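Local coordinates for probable E3 ubiquitin-protein ligase HERC1 (PDB 4QT6) that is probably an E3 ubiquitin ligase of the HECT family, represented here by its SPRY domain, a beta sandwich that in relatives often serves protein recognition, at residues V46-R50 with P147-V151. Residues are numbered along the deposited sequence; the frame is centred on the assembly and turned at random.
Sequences VKENR and PGEKV
Lys150 O takes two backbone N-H groups at once, and that makes a classic beta bulge where the strand of 46-50 runs out against 147-151. Lys47 N gives the nearly straight bond; Val46 N, close to the same Lys150 O, gives a weak, bent one at 129°. The return bond from Lys150 N to Lys47 O spans 3.0 Å and closes the antiparallel hydrogen-bonded pair, with Glu149 CA adding a CH...O contact to Lys47 O. Lys150 CB packs against both Val46 CB and Lys47 CB, 3.8 Å from the former. Lys47 then bends at chi2 and chi4, which curls the chain back until NZ meets Glu48 O at 3.0 Å, from above the carbonyl plane. Past the bulge, Glu149 CG lies close to Glu48 OE1, and the two carboxylate planes stand 72° apart. Both acids are buried, but their oxygens have partners: Glu48 OE2 accepts Asn49 N through its anti lone pair, Glu48 OE1 bonds Thr55 OG1 and Gly54 N, Glu149 OE2 bonds Ser144 OG, and Glu149 OE1 bonds His20 ND1. This probably eases the like charges, 4.4 Å apart between Glu48 OE1 and Glu149 OE2. One water can bridge Asn49 OD1 and Glu149 OE2, while a second sits between Asn49 OD1 and Pro147 O at longer range and may link them. Lys150 NZ reaches a salt bridge with Glu13. In the SPRY sandwich, strand 150-154 runs between 38-47 and 17-20, while Val151 turns onto Val140 and Phe142 of strand 137-142 in the facing sheet.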
loop_
_atom_site.group_PDB
_atom_site.type_symbol
_atom_site.label_atom_id
_atom_site.label_comp_id
_atom_site.label_asym_id
_atom_site.label_seq_id
_atom_site.Cartn_x
_atom_site.Cartn_y
_atom_site.Cartn_z
ATOM N N VAL A 46 4.206 -7.952 -8.247
ATOM C CA VAL A 46 5.156 -8.879 -8.878
ATOM C C VAL A 46 4.673 -10.327 -8.774
ATOM O O VAL A 46 4.768 -11.109 -9.742
ATOM C CB VAL A 46 6.567 -8.731 -8.268
ATOM C CG1 VAL A 46 7.484 -9.832 -8.757
ATOM C CG2 VAL A 46 7.187 -7.380 -8.628
ATOM N N LYS A 47 4.237 -10.705 -7.584
ATOM C CA LYS A 47 3.858 -12.077 -7.280
ATOM C C LYS A 47 2.678 -12.060 -6.314
ATOM O O LYS A 47 2.725 -11.425 -5.252
ATOM C CB LYS A 47 5.048 -12.838 -6.685
ATOM C CG LYS A 47 4.781 -14.299 -6.333
ATOM C CD LYS A 47 4.408 -15.118 -7.552
ATOM C CE LYS A 47 3.994 -16.548 -7.188
ATOM N NZ LYS A 47 2.687 -16.638 -6.461
ATOM N N GLU A 48 1.616 -12.766 -6.702
ATOM C CA GLU A 48 0.464 -12.978 -5.850
ATOM C C GLU A 48 -0.180 -14.330 -6.182
ATOM O O GLU A 48 0.225 -14.990 -7.139
ATOM C CB GLU A 48 -0.556 -11.833 -6.018
ATOM C CG GLU A 48 -0.613 -10.875 -4.819
ATOM C CD GLU A 48 -1.282 -11.490 -3.601
ATOM O OE1 GLU A 48 -1.499 -10.774 -2.592
ATOM O OE2 GLU A 48 -1.605 -12.711 -3.634
ATOM N N ASN A 49 -1.150 -14.715 -5.361
ATOM C CA ASN A 49 -2.044 -15.862 -5.636
ATOM C C ASN A 49 -3.322 -15.333 -6.245
ATOM O O ASN A 49 -4.165 -14.780 -5.545
ATOM C CB ASN A 49 -2.325 -16.620 -4.349
ATOM C CG ASN A 49 -1.066 -17.129 -3.702
ATOM O OD1 ASN A 49 -0.661 -16.672 -2.627
ATOM N ND2 ASN A 49 -0.404 -18.053 -4.378
ATOM N N ARG A 50 -3.437 -15.456 -7.563
ATOM C CA ARG A 50 -4.578 -14.915 -8.286
ATOM C C ARG A 50 -5.870 -15.508 -7.736
ATOM O O ARG A 50 -5.971 -16.727 -7.532
ATOM C CB ARG A 50 -4.469 -15.204 -9.778
ATOM C CG ARG A 50 -3.369 -14.427 -10.489
ATOM C CD ARG A 50 -3.013 -15.088 -11.812
ATOM N NE ARG A 50 -1.727 -14.647 -12.348
ATOM C CZ ARG A 50 -1.510 -13.493 -12.985
ATOM N NH1 ARG A 50 -2.488 -12.602 -13.163
ATOM N NH2 ARG A 50 -0.292 -13.223 -13.445
ATOM N N PRO A 147 4.467 -16.935 3.578
ATOM C CA PRO A 147 5.313 -16.055 2.780
ATOM C C PRO A 147 5.039 -16.103 1.278
ATOM O O PRO A 147 4.366 -17.016 0.780
ATOM C CB PRO A 147 6.720 -16.575 3.045
ATOM C CG PRO A 147 6.547 -17.971 3.536
ATOM C CD PRO A 147 5.232 -18.018 4.222
ATOM N N GLY A 148 5.581 -15.123 0.560
ATOM C CA GLY A 148 5.757 -15.249 -0.885
ATOM C C GLY A 148 5.337 -14.135 -1.806
ATOM O O GLY A 148 5.838 -14.037 -2.939
ATOM N N GLU A 149 4.378 -13.329 -1.374
ATOM C CA GLU A 149 3.896 -12.253 -2.229
ATOM C C GLU A 149 5.025 -11.261 -2.423
ATOM O O GLU A 149 5.873 -11.133 -1.551
ATOM C CB GLU A 149 2.717 -11.511 -1.614
ATOM C CG GLU A 149 1.445 -12.315 -1.372
ATOM C CD GLU A 149 1.413 -12.985 -0.020
ATOM O OE1 GLU A 149 2.430 -12.996 0.691
ATOM O OE2 GLU A 149 0.351 -13.517 0.337
ATOM N N LYS A 150 5.016 -10.557 -3.553
ATOM C CA LYS A 150 6.036 -9.547 -3.855
ATOM C C LYS A 150 5.429 -8.323 -4.519
ATOM O O LYS A 150 4.633 -8.449 -5.453
ATOM C CB LYS A 150 7.136 -10.106 -4.775
ATOM C CG LYS A 150 7.931 -11.255 -4.200
ATOM C CD LYS A 150 9.083 -11.582 -5.135
ATOM C CE LYS A 150 9.800 -12.846 -4.669
ATOM N NZ LYS A 150 11.203 -12.951 -5.145
ATOM N N VAL A 151 5.792 -7.142 -4.030
ATOM C CA VAL A 151 5.310 -5.867 -4.598
ATOM C C VAL A 151 6.495 -4.958 -4.866
ATOM O O VAL A 151 7.359 -4.775 -3.998
ATOM C CB VAL A 151 4.323 -5.165 -3.624
ATOM C CG1 VAL A 151 3.812 -3.834 -4.181
ATOM C CG2 VAL A 151 3.148 -6.082 -3.306
HETATM O O HOH W 1 -1.638 -14.391 -1.278
HETATM O O HOH W 2 2.434 -16.809 -1.763
#